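Local coordinates for pyroglutatmate porin OpdO (Pseudomonas aeruginosa, PDB 3SZV), which forms a beta-barrel in the outer membrane and probably acts as a porin, in a family of carboxylate channels, at residues Pro203-Gln211 with Thr221-Leu229; Val308-Tyr319 with Phe331-Ala342. One frame throughout, in Å; residues are numbered along the deposited sequence.

Contact 1. Residues Pro203-Gln211 with Thr221-Leu229; sequences PALTASLHQ and TFAGLVHTL. With C8E ((hydroxyethyloxy)tri(ethyloxy)octane), chain B; C8E ((hydroxyethyloxy)tri(ethyloxy)octane), chain I; C8E ((hydroxyethyloxy)tri(ethyloxy)octane), chain H.
CD1 of Leu205 packs against CG and CD1 of Leu225 across two antiparallel strands, 3.7 Å from CD1, the two side chains crossing at a slant. Leu225 also reaches Ala207, whose small CB leaves its neighbour's branch a place beside it. These residues share one face with Leu209, Ala223, Gln211 and Thr221, and here three detergent molecules lie against the protein. The CB of Leu209 sits 3.7 Å from ether O15 of the chain B detergent, and its CG comes near C8 of the same molecule. With CG anti to the backbone N (chi1 -177°), the fork comes nearer the partner strand: CD1 lies 3.5 Å from Phe222 O and close to Thr221 CG2, while CD2 stays on the detergent, 3.9 Å from C8. One branch thus packs on protein and the other on amphiphile, a role suited to a branched apolar residue.

The alternate residues occupy the other face. His210 NE2 and Ser208 OG both bond to Asp198 on the preceding strand, which ties these polar groups down and limits rotation of the imidazole. Phe222 turns the edge of its ring to Ser208, CE2 being 4.2 Å from Ser208 CB, and extends alongside Gly224, where there is no side chain to obstruct it. Its ring also touches Pro132 and Leu133 of a loop and meets Tyr295.

Between the faces runs a regular ladder: Thr206 with Val226, Ser208 with Gly224 and His210 with Phe222 each exchange two backbone hydrogen bonds, and Thr228 N adds one to Ala204 O at 2.8 Å. A largely apolar, detergent-touching face and an opposite one where loop residues cover His210 and Phe222 mark an antiparallel hairpin in a porin barrel wall.

Contact 2. Residues Val308-Tyr319 with Phe331-Ala342; sequences VDERSWQLRYDY and FMSRYVSGDNVA
Arg316 and Arg334 run side by side on the more enclosed face, and one water joins them: it accepts from NH1 of each and donates to Gln314 OE1 at 2.7 Å. Long, polar chains suit this place because they can share such a water while their other ends are held elsewhere. Arg316 grips Asp318 side-on, NE to OD2 at 2.8 Å, which fixes the rotation of the guanidinium, and Met332 CG packs over its face, 3.6 Å from NE. The methyl CE of Met332 covers the Arg334 guanidinium. Gln314 NE2 is hydrogen-bonded to Asn298 and Arg334 NE to Asn355.

The other face is looser and largely on the surface. With CG between the backbone N and the carbonyl carbon (chi1 61°), the Trp313 indole ends nearer the partner strand and lays its five-membered ring over Ser337 CB, 4.0 Å from that atom to the ring centroid. Its CH2 meets Tyr335 CD1 at 3.6 Å, the planes inclined at 52°. Tyr317 and Phe331 meet edge by edge. Toward the far end of this face Arg311 holds Asp339 in a two-nitrogen salt bridge, NE to OD1 at 2.9 Å.

Beyond it, Asn340 and Val341 form a G1 bulge opposite Gly349. The hairpin is flanked by strand 271-281, bonded through the backbone to Glu310 and every second residue from there to Asp318, and by strand 346-361, while Phe305 of a loop touches Glu310 and Val336.

Contact 1 and contact 2 are two hairpins of the same beta-barrel wall, met in that order along the chain. Strands 205-214 and 218-230 make the first, strands 311-320 and 329-343 the second. Their centres lie about 22 Å apart and their nearest atoms about 14 Å, with no direct touch. Three strands, 236-248, 256-268 and 271-281, run between them, each paired antiparallel with the next, so that a continuous chain of backbone hydrogen bonds connects the hairpins. Each centre is 18 Å from that of the protein, as expected of parts of a wall, and together they help enclose the probable transport path.

Contact 1. Residues Pro203-Gln211 with Thr221-Leu229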
loop_
_atom_site.group_PDB
_atom_site.type_symbol
_atom_site.label_atom_id
_atom_site.label_comp_id
_atom_site.label_asym_id
_atom_site.label_seq_id
_atom_site.Cartn_x
_atom_site.Cartn_y
_atom_site.Cartn_z
ATOM N N PRO A 203 24.593 6.941 -3.507
ATOM C CA PRO A 203 23.524 7.837 -3.050
ATOM C C PRO A 203 22.328 7.903 -4.007
ATOM O O PRO A 203 21.227 8.232 -3.564
ATOM C CB PRO A 203 24.232 9.193 -2.960
ATOM C CG PRO A 203 25.653 8.823 -2.640
ATOM C CD PRO A 203 25.919 7.587 -3.457
ATOM N N ALA A 204 22.527 7.568 -5.281
ATOM C CA ALA A 204 21.438 7.647 -6.263
ATOM C C ALA A 204 20.796 6.302 -6.615
ATOM O O ALA A 204 19.690 6.257 -7.169
ATOM C CB ALA A 204 21.917 8.330 -7.538
ATOM N N LEU A 205 21.486 5.211 -6.308
ATOM C CA LEU A 205 21.074 3.899 -6.798
ATOM C C LEU A 205 20.832 2.920 -5.658
ATOM O O LEU A 205 21.720 2.684 -4.836
ATOM C CB LEU A 205 22.150 3.337 -7.734
ATOM C CG LEU A 205 21.853 1.997 -8.397
ATOM C CD1 LEU A 205 20.680 2.130 -9.360
ATOM C CD2 LEU A 205 23.103 1.495 -9.121
ATOM N N THR A 206 19.622 2.371 -5.609
ATOM C CA THR A 206 19.217 1.446 -4.550
ATOM C C THR A 206 18.747 0.114 -5.127
ATOM O O THR A 206 17.864 0.081 -5.984
ATOM C CB THR A 206 18.085 2.058 -3.704
ATOM O OG1 THR A 206 18.547 3.293 -3.163
ATOM C CG2 THR A 206 17.707 1.133 -2.554
ATOM N N ALA A 207 19.347 -0.966 -4.649
ATOM C CA ALA A 207 19.031 -2.311 -5.109
ATOM C C ALA A 207 18.244 -3.018 -4.024
ATOM O O ALA A 207 18.586 -2.912 -2.844
ATOM C CB ALA A 207 20.313 -3.072 -5.395
ATOM N N SER A 208 17.209 -3.752 -4.415
ATOM C CA SER A 208 16.366 -4.436 -3.442
ATOM C C SER A 208 16.176 -5.892 -3.814
ATOM O O SER A 208 16.054 -6.234 -4.992
ATOM C CB SER A 208 15.002 -3.753 -3.344
ATOM O OG SER A 208 15.142 -2.430 -2.828
ATOM N N LEU A 209 16.177 -6.756 -2.804
ATOM C CA LEU A 209 15.907 -8.176 -2.998
ATOM C C LEU A 209 15.062 -8.658 -1.823
ATOM O O LEU A 209 15.490 -8.562 -0.661
ATOM C CB LEU A 209 17.226 -8.955 -3.092
ATOM C CG LEU A 209 17.096 -10.452 -3.361
ATOM C CD1 LEU A 209 16.551 -10.691 -4.768
ATOM C CD2 LEU A 209 18.439 -11.121 -3.182
ATOM N N HIS A 210 13.862 -9.159 -2.120
ATOM C CA HIS A 210 12.922 -9.636 -1.099
ATOM C C HIS A 210 12.456 -11.031 -1.463
ATOM O O HIS A 210 12.171 -11.312 -2.632
ATOM C CB HIS A 210 11.709 -8.708 -1.005
ATOM C CG HIS A 210 12.035 -7.366 -0.421
ATOM N ND1 HIS A 210 11.514 -6.925 0.778
ATOM C CD2 HIS A 210 12.867 -6.388 -0.853
ATOM C CE1 HIS A 210 11.995 -5.724 1.049
ATOM N NE2 HIS A 210 12.806 -5.370 0.073
ATOM N N GLN A 211 12.360 -11.904 -0.474
ATOM C CA GLN A 211 11.949 -13.278 -0.714
ATOM C C GLN A 211 10.877 -13.651 0.294
ATOM O O GLN A 211 11.018 -13.379 1.489
ATOM C CB GLN A 211 13.164 -14.180 -0.558
ATOM C CG GLN A 211 12.915 -15.653 -0.784
ATOM C CD GLN A 211 14.213 -16.441 -0.807
ATOM O OE1 GLN A 211 15.197 -16.022 -1.423
ATOM N NE2 GLN A 211 14.231 -17.574 -0.119
ATOM N N THR A 221 9.789 -14.150 -5.158
ATOM C CA THR A 221 10.994 -13.358 -4.954
ATOM C C THR A 221 10.920 -12.134 -5.837
ATOM O O THR A 221 10.479 -12.225 -6.987
ATOM C CB THR A 221 12.243 -14.171 -5.281
ATOM O OG1 THR A 221 12.286 -15.304 -4.402
ATOM C CG2 THR A 221 13.524 -13.330 -5.097
ATOM N N PHE A 222 11.338 -10.993 -5.293
ATOM C CA PHE A 222 11.319 -9.698 -5.974
ATOM C C PHE A 222 12.721 -9.112 -5.992
ATOM O O PHE A 222 13.416 -9.095 -4.971
ATOM C CB PHE A 222 10.379 -8.730 -5.230
ATOM C CG PHE A 222 10.526 -7.272 -5.637
ATOM C CD1 PHE A 222 9.716 -6.733 -6.619
ATOM C CD2 PHE A 222 11.488 -6.457 -5.046
ATOM C CE1 PHE A 222 9.853 -5.397 -7.003
ATOM C CE2 PHE A 222 11.627 -5.123 -5.415
ATOM C CZ PHE A 222 10.805 -4.594 -6.394
ATOM N N ALA A 223 13.143 -8.640 -7.159
ATOM C CA ALA A 223 14.362 -7.846 -7.262
ATOM C C ALA A 223 13.993 -6.499 -7.848
ATOM O O ALA A 223 13.164 -6.414 -8.751
ATOM C CB ALA A 223 15.399 -8.552 -8.135
ATOM N N GLY A 224 14.609 -5.440 -7.341
ATOM C CA GLY A 224 14.320 -4.107 -7.832
ATOM C C GLY A 224 15.562 -3.243 -7.880
ATOM O O GLY A 224 16.511 -3.453 -7.128
ATOM N N LEU A 225 15.563 -2.281 -8.794
ATOM C CA LEU A 225 16.661 -1.331 -8.888
ATOM C C LEU A 225 16.011 0.008 -9.112
ATOM O O LEU A 225 15.205 0.159 -10.035
ATOM C CB LEU A 225 17.564 -1.690 -10.077
ATOM C CG LEU A 225 18.955 -1.061 -10.130
ATOM C CD1 LEU A 225 19.761 -1.396 -8.877
ATOM C CD2 LEU A 225 19.702 -1.519 -11.385
ATOM N N VAL A 226 16.336 0.988 -8.266
ATOM C CA VAL A 226 15.735 2.303 -8.375
ATOM C C VAL A 226 16.844 3.345 -8.407
ATOM O O VAL A 226 17.674 3.422 -7.494
ATOM C CB VAL A 226 14.794 2.602 -7.192
ATOM C CG1 VAL A 226 14.220 3.994 -7.305
ATOM C CG2 VAL A 226 13.668 1.570 -7.143
ATOM N N HIS A 227 16.861 4.130 -9.479
ATOM C CA HIS A 227 17.846 5.178 -9.654
ATOM C C HIS A 227 17.163 6.524 -9.614
ATOM O O HIS A 227 16.171 6.760 -10.303
ATOM C CB HIS A 227 18.588 5.011 -10.980
ATOM C CG HIS A 227 19.633 6.056 -11.205
ATOM N ND1 HIS A 227 19.442 7.127 -12.052
ATOM C CD2 HIS A 227 20.866 6.211 -10.670
ATOM C CE1 HIS A 227 20.523 7.887 -12.042
ATOM N NE2 HIS A 227 21.401 7.356 -11.209
ATOM N N THR A 228 17.705 7.422 -8.802
ATOM C CA THR A 228 17.127 8.743 -8.679
ATOM C C THR A 228 18.144 9.778 -9.139
ATOM O O THR A 228 19.215 9.914 -8.553
ATOM C CB THR A 228 16.675 9.015 -7.237
ATOM O OG1 THR A 228 15.692 8.049 -6.851
ATOM C CG2 THR A 228 16.073 10.412 -7.119
ATOM N N LEU A 229 17.813 10.480 -10.216
ATOM C CA LEU A 229 18.690 11.494 -10.776
ATOM C C LEU A 229 18.116 12.872 -10.508
ATOM O O LEU A 229 17.112 13.259 -11.093
ATOM C CB LEU A 229 18.849 11.279 -12.279
ATOM C CG LEU A 229 19.656 12.338 -13.031
ATOM C CD1 LEU A 229 21.073 12.429 -12.478
ATOM C CD2 LEU A 229 19.671 12.024 -14.521
HETATM C C3 C8E B . 14.444 -15.239 2.720
HETATM C C4 C8E B . 15.815 -14.586 2.861
HETATM C C5 C8E B . 16.041 -13.535 1.781
HETATM C C6 C8E B . 17.260 -12.681 2.105
HETATM C C7 C8E B . 17.002 -11.223 1.759
HETATM C C8 C8E B . 17.953 -10.720 0.682
HETATM O O9 C8E B . 18.789 -9.731 1.236
HETATM C C10 C8E B . 19.714 -9.231 0.297
HETATM C C11 C8E B . 19.400 -7.748 0.116
HETATM O O12 C8E B . 20.523 -7.030 -0.342
HETATM C C13 C8E B . 20.138 -5.903 -1.099
HETATM C C14 C8E B . 20.862 -5.886 -2.436
HETATM O O15 C8E B . 20.041 -6.536 -3.373
HETATM C C16 C8E B . 20.753 -7.235 -4.365
HETATM C C17 C8E B . 19.833 -7.331 -5.575
HETATM O O18 C8E B . 20.129 -6.329 -6.520
HETATM C C19 C8E B . 19.513 -6.620 -7.754
HETATM C C20 C8E B . 19.193 -5.342 -8.517
HETATM O O21 C8E B . 19.089 -5.664 -9.887
HETATM C C4 C8E I . 10.531 -17.577 -4.617
HETATM C C5 C8E I . 11.096 -18.092 -3.297
HETATM C C6 C8E I . 10.424 -17.374 -2.133
HETATM C C7 C8E I . 10.195 -18.293 -0.946
HETATM C C8 C8E I . 11.467 -18.592 -0.164
HETATM O O9 C8E I . 11.152 -18.693 1.213
HETATM C C10 C8E I . 10.710 -17.474 1.773
HETATM C C11 C8E I . 11.634 -17.213 2.955
HETATM O O12 C8E I . 11.412 -15.983 3.598
HETATM C C13 C8E I . 11.940 -16.040 4.905
HETATM C C14 C8E I . 11.139 -15.184 5.877
HETATM O O15 C8E I . 11.879 -15.052 7.071
HETATM C C16 C8E I . 11.077 -14.916 8.222
HETATM C C17 C8E I . 11.142 -13.464 8.702
HETATM O O18 C8E I . 10.499 -13.301 9.947
HETATM C C19 C8E I . 11.283 -12.591 10.884
HETATM C C20 C8E I . 10.482 -11.417 11.440
HETATM O O21 C8E I . 10.197 -11.638 12.805
HETATM O O12 C8E H . 12.715 -8.702 -18.886
HETATM C C13 C8E H . 13.327 -9.001 -17.654
HETATM C C14 C8E H . 14.140 -7.812 -17.143
HETATM O O15 C8E H . 14.263 -7.926 -15.740
HETATM C C16 C8E H . 14.434 -6.697 -15.067
HETATM C C17 C8E H . 15.700 -6.754 -14.220
HETATM O O18 C8E H . 15.790 -5.613 -13.391
HETATM C C19 C8E H . 15.013 -5.724 -12.220
HETATM C C20 C8E H . 15.927 -5.728 -10.994
HETATM O O21 C8E H . 17.258 -5.964 -11.394
#

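Contact 2. Residues Val308-Tyr319 with Phe331-Ala342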
loop_
_atom_site.group_PDB
_atom_site.type_symbol
_atom_site.label_atom_id
_atom_site.label_comp_id
_atom_site.label_asym_id
_atom_site.label_seq_id
_atom_site.Cartn_x
_atom_site.Cartn_y
_atom_site.Cartn_z
ATOM N N VAL A 308 -3.126 -12.814 -16.636
ATOM C CA VAL A 308 -2.278 -13.738 -17.381
ATOM C C VAL A 308 -1.809 -13.132 -18.706
ATOM O O VAL A 308 -2.625 -12.683 -19.524
ATOM C CB VAL A 308 -3.019 -15.074 -17.651
ATOM C CG1 VAL A 308 -2.180 -15.991 -18.523
ATOM C CG2 VAL A 308 -3.374 -15.747 -16.325
ATOM N N ASP A 309 -0.487 -13.110 -18.899
ATOM C CA ASP A 309 0.154 -12.649 -20.141
ATOM C C ASP A 309 0.034 -11.140 -20.425
ATOM O O ASP A 309 0.454 -10.669 -21.485
ATOM C CB ASP A 309 -0.340 -13.464 -21.349
ATOM C CG ASP A 309 0.177 -14.883 -21.341
ATOM O OD1 ASP A 309 1.243 -15.124 -20.744
ATOM O OD2 ASP A 309 -0.469 -15.763 -21.952
ATOM N N GLU A 310 -0.509 -10.376 -19.481
ATOM C CA GLU A 310 -0.836 -8.983 -19.771
ATOM C C GLU A 310 0.381 -8.090 -20.003
ATOM O O GLU A 310 1.299 -8.045 -19.177
ATOM C CB GLU A 310 -1.710 -8.384 -18.670
ATOM C CG GLU A 310 -2.303 -7.046 -19.078
ATOM C CD GLU A 310 -3.535 -6.684 -18.280
ATOM O OE1 GLU A 310 -3.767 -7.319 -17.227
ATOM O OE2 GLU A 310 -4.283 -5.781 -18.739
ATOM N N ARG A 311 0.365 -7.360 -21.116
ATOM C CA ARG A 311 1.362 -6.329 -21.406
ATOM C C ARG A 311 0.652 -4.997 -21.320
ATOM O O ARG A 311 -0.438 -4.843 -21.874
ATOM C CB ARG A 311 1.934 -6.535 -22.808
ATOM C CG ARG A 311 2.797 -5.385 -23.313
ATOM C CD ARG A 311 3.279 -5.653 -24.733
ATOM N NE ARG A 311 2.161 -5.878 -25.647
ATOM C CZ ARG A 311 2.219 -6.657 -26.720
ATOM N NH1 ARG A 311 3.344 -7.295 -27.020
ATOM N NH2 ARG A 311 1.152 -6.805 -27.494
ATOM N N SER A 312 1.239 -4.033 -20.613
ATOM C CA SER A 312 0.548 -2.769 -20.438
ATOM C C SER A 312 1.505 -1.595 -20.382
ATOM O O SER A 312 2.669 -1.745 -20.004
ATOM C CB SER A 312 -0.331 -2.810 -19.183
ATOM O OG SER A 312 0.436 -2.985 -17.996
ATOM N N TRP A 313 1.011 -0.433 -20.786
ATOM C CA TRP A 313 1.776 0.795 -20.653
ATOM C C TRP A 313 0.939 1.849 -19.960
ATOM O O TRP A 313 -0.298 1.820 -20.022
ATOM C CB TRP A 313 2.277 1.290 -22.021
ATOM C CG TRP A 313 1.216 1.626 -23.016
ATOM C CD1 TRP A 313 0.753 0.824 -24.022
ATOM C CD2 TRP A 313 0.508 2.864 -23.133
ATOM N NE1 TRP A 313 -0.212 1.488 -24.751
ATOM C CE2 TRP A 313 -0.378 2.743 -24.223
ATOM C CE3 TRP A 313 0.536 4.068 -22.416
ATOM C CZ2 TRP A 313 -1.234 3.777 -24.611
ATOM C CZ3 TRP A 313 -0.310 5.091 -22.801
ATOM C CH2 TRP A 313 -1.181 4.942 -23.889
ATOM N N GLN A 314 1.627 2.775 -19.297
ATOM C CA GLN A 314 0.984 3.820 -18.509
ATOM C C GLN A 314 1.574 5.174 -18.859
ATOM O O GLN A 314 2.793 5.305 -19.009
ATOM C CB GLN A 314 1.193 3.588 -17.004
ATOM C CG GLN A 314 0.626 4.740 -16.143
ATOM C CD GLN A 314 0.728 4.544 -14.631
ATOM O OE1 GLN A 314 0.289 5.413 -13.880
ATOM N NE2 GLN A 314 1.321 3.436 -14.178
ATOM N N LEU A 315 0.711 6.183 -18.958
ATOM C CA LEU A 315 1.155 7.572 -18.934
ATOM C C LEU A 315 0.408 8.279 -17.810
ATOM O O LEU A 315 -0.805 8.117 -17.670
ATOM C CB LEU A 315 0.933 8.254 -20.289
ATOM C CG LEU A 315 1.930 7.830 -21.375
ATOM C CD1 LEU A 315 1.520 8.357 -22.748
ATOM C CD2 LEU A 315 3.350 8.280 -21.023
ATOM N N ARG A 316 1.141 9.059 -17.016
ATOM C CA ARG A 316 0.588 9.742 -15.859
ATOM C C ARG A 316 1.072 11.176 -15.829
ATOM O O ARG A 316 2.254 11.446 -16.068
ATOM C CB ARG A 316 1.024 9.052 -14.568
ATOM C CG ARG A 316 0.586 9.784 -13.322
ATOM C CD ARG A 316 0.991 9.045 -12.058
ATOM N NE ARG A 316 0.837 9.916 -10.905
ATOM C CZ ARG A 316 0.596 9.494 -9.671
ATOM N NH1 ARG A 316 0.468 8.193 -9.427
ATOM N NH2 ARG A 316 0.473 10.370 -8.690
ATOM N N TYR A 317 0.153 12.091 -15.533
ATOM C CA TYR A 317 0.491 13.504 -15.392
ATOM C C TYR A 317 0.045 14.014 -14.032
ATOM O O TYR A 317 -1.076 13.731 -13.591
ATOM C CB TYR A 317 -0.179 14.328 -16.503
ATOM C CG TYR A 317 0.019 15.815 -16.338
ATOM C CD1 TYR A 317 -1.025 16.633 -15.928
ATOM C CD2 TYR A 317 1.260 16.397 -16.567
ATOM C CE1 TYR A 317 -0.836 17.995 -15.760
ATOM C CE2 TYR A 317 1.462 17.759 -16.398
ATOM C CZ TYR A 317 0.410 18.553 -15.996
ATOM O OH TYR A 317 0.622 19.900 -15.832
ATOM N N ASP A 318 0.921 14.769 -13.365
ATOM C CA ASP A 318 0.553 15.460 -12.129
ATOM C C ASP A 318 0.887 16.939 -12.223
ATOM O O ASP A 318 1.889 17.319 -12.832
ATOM C CB ASP A 318 1.334 14.923 -10.916
ATOM C CG ASP A 318 1.019 13.478 -10.589
ATOM O OD1 ASP A 318 0.301 13.241 -9.596
ATOM O OD2 ASP A 318 1.525 12.587 -11.293
ATOM N N TYR A 319 0.066 17.773 -11.592
ATOM C CA TYR A 319 0.389 19.175 -11.443
ATOM C C TYR A 319 0.165 19.591 -9.995
ATOM O O TYR A 319 -0.897 19.340 -9.418
ATOM C CB TYR A 319 -0.439 20.059 -12.388
ATOM C CG TYR A 319 0.057 21.488 -12.404
ATOM C CD1 TYR A 319 1.204 21.831 -13.110
ATOM C CD2 TYR A 319 -0.601 22.501 -11.695
ATOM C CE1 TYR A 319 1.679 23.127 -13.132
ATOM C CE2 TYR A 319 -0.130 23.803 -11.709
ATOM C CZ TYR A 319 1.014 24.119 -12.427
ATOM O OH TYR A 319 1.489 25.399 -12.438
ATOM N N PHE A 331 -3.851 17.909 -8.904
ATOM C CA PHE A 331 -4.476 17.249 -10.038
ATOM C C PHE A 331 -3.573 16.117 -10.484
ATOM O O PHE A 331 -2.357 16.289 -10.598
ATOM C CB PHE A 331 -4.663 18.231 -11.200
ATOM C CG PHE A 331 -5.197 17.585 -12.457
ATOM C CD1 PHE A 331 -6.560 17.390 -12.620
ATOM C CD2 PHE A 331 -4.337 17.144 -13.460
ATOM C CE1 PHE A 331 -7.061 16.794 -13.773
ATOM C CE2 PHE A 331 -4.836 16.558 -14.619
ATOM C CZ PHE A 331 -6.198 16.374 -14.769
ATOM N N MET A 332 -4.173 14.964 -10.750
ATOM C CA MET A 332 -3.471 13.854 -11.380
ATOM C C MET A 332 -4.388 13.203 -12.410
ATOM O O MET A 332 -5.591 13.065 -12.175
ATOM C CB MET A 332 -3.045 12.825 -10.332
ATOM C CG MET A 332 -2.274 11.634 -10.921
ATOM S SD MET A 332 -3.285 10.282 -11.573
ATOM C CE MET A 332 -3.962 9.634 -10.054
ATOM N N SER A 333 -3.839 12.824 -13.559
ATOM C CA SER A 333 -4.588 11.963 -14.460
ATOM C C SER A 333 -3.642 10.916 -15.024
ATOM O O SER A 333 -2.474 11.194 -15.306
ATOM C CB SER A 333 -5.256 12.776 -15.570
ATOM O OG SER A 333 -6.292 12.024 -16.188
ATOM N N ARG A 334 -4.143 9.703 -15.194
ATOM C CA ARG A 334 -3.309 8.643 -15.735
ATOM C C ARG A 334 -4.149 7.701 -16.575
ATOM O O ARG A 334 -5.367 7.630 -16.424
ATOM C CB ARG A 334 -2.579 7.886 -14.620
ATOM C CG ARG A 334 -3.506 7.286 -13.586
ATOM C CD ARG A 334 -2.745 6.662 -12.427
ATOM N NE ARG A 334 -3.688 6.308 -11.381
ATOM C CZ ARG A 334 -3.354 6.036 -10.127
ATOM N NH1 ARG A 334 -2.077 6.017 -9.769
ATOM N NH2 ARG A 334 -4.291 5.755 -9.231
ATOM N N TYR A 335 -3.478 6.996 -17.471
ATOM C CA TYR A 335 -4.131 6.091 -18.395
ATOM C C TYR A 335 -3.234 4.876 -18.532
ATOM O O TYR A 335 -2.013 5.008 -18.707
ATOM C CB TYR A 335 -4.313 6.774 -19.748
ATOM C CG TYR A 335 -4.900 5.894 -20.826
ATOM C CD1 TYR A 335 -4.083 5.261 -21.756
ATOM C CD2 TYR A 335 -6.271 5.723 -20.933
ATOM C CE1 TYR A 335 -4.628 4.465 -22.772
ATOM C CE2 TYR A 335 -6.821 4.932 -21.944
ATOM C CZ TYR A 335 -5.989 4.309 -22.842
ATOM O OH TYR A 335 -6.554 3.527 -23.835
ATOM N N VAL A 336 -3.835 3.695 -18.439
ATOM C CA VAL A 336 -3.108 2.453 -18.615
ATOM C C VAL A 336 -3.844 1.608 -19.644
ATOM O O VAL A 336 -5.061 1.456 -19.579
ATOM C CB VAL A 336 -3.001 1.677 -17.297
ATOM C CG1 VAL A 336 -2.205 0.393 -17.496
ATOM C CG2 VAL A 336 -2.357 2.538 -16.209
ATOM N N SER A 337 -3.096 1.089 -20.614
ATOM C CA SER A 337 -3.664 0.251 -21.669
ATOM C C SER A 337 -2.985 -1.109 -21.653
ATOM O O SER A 337 -1.760 -1.205 -21.690
ATOM C CB SER A 337 -3.465 0.933 -23.024
ATOM O OG SER A 337 -3.995 0.155 -24.089
ATOM N N GLY A 338 -3.794 -2.161 -21.571
ATOM C CA GLY A 338 -3.277 -3.517 -21.526
ATOM C C GLY A 338 -3.751 -4.342 -22.710
ATOM O O GLY A 338 -4.880 -4.193 -23.182
ATOM N N ASP A 339 -2.873 -5.215 -23.184
ATOM C CA ASP A 339 -3.247 -6.186 -24.208
ATOM C C ASP A 339 -2.517 -7.510 -23.985
ATOM O O ASP A 339 -1.864 -7.711 -22.951
ATOM C CB ASP A 339 -3.058 -5.611 -25.626
ATOM C CG ASP A 339 -1.604 -5.504 -26.042
ATOM O OD1 ASP A 339 -0.705 -5.723 -25.212
ATOM O OD2 ASP A 339 -1.359 -5.187 -27.228
ATOM N N ASN A 340 -2.649 -8.425 -24.940
ATOM C CA ASN A 340 -2.045 -9.750 -24.850
ATOM C C ASN A 340 -2.649 -10.624 -23.752
ATOM O O ASN A 340 -2.115 -11.683 -23.441
ATOM C CB ASN A 340 -0.520 -9.661 -24.678
ATOM C CG ASN A 340 0.190 -10.932 -25.137
ATOM O OD1 ASN A 340 -0.031 -11.407 -26.258
ATOM N ND2 ASN A 340 1.033 -11.494 -24.272
ATOM N N VAL A 341 -3.757 -10.183 -23.162
ATOM C CA VAL A 341 -4.319 -10.933 -22.042
ATOM C C VAL A 341 -4.872 -12.278 -22.512
ATOM O O VAL A 341 -5.575 -12.356 -23.520
ATOM C CB VAL A 341 -5.397 -10.127 -21.299
ATOM C CG1 VAL A 341 -6.046 -10.972 -20.200
ATOM C CG2 VAL A 341 -4.788 -8.854 -20.720
ATOM N N ALA A 342 -4.556 -13.339 -21.779
ATOM C CA ALA A 342 -5.079 -14.658 -22.111
ATOM C C ALA A 342 -6.606 -14.707 -21.983
ATOM O O ALA A 342 -7.188 -14.300 -20.963
ATOM C CB ALA A 342 -4.425 -15.730 -21.258
HETATM O O HOH W 1 0.372 5.742 -11.215
HETATM O O HOH W 2 -0.842 15.031 -8.006
HETATM O O HOH W 3 -0.911 17.583 -7.679
#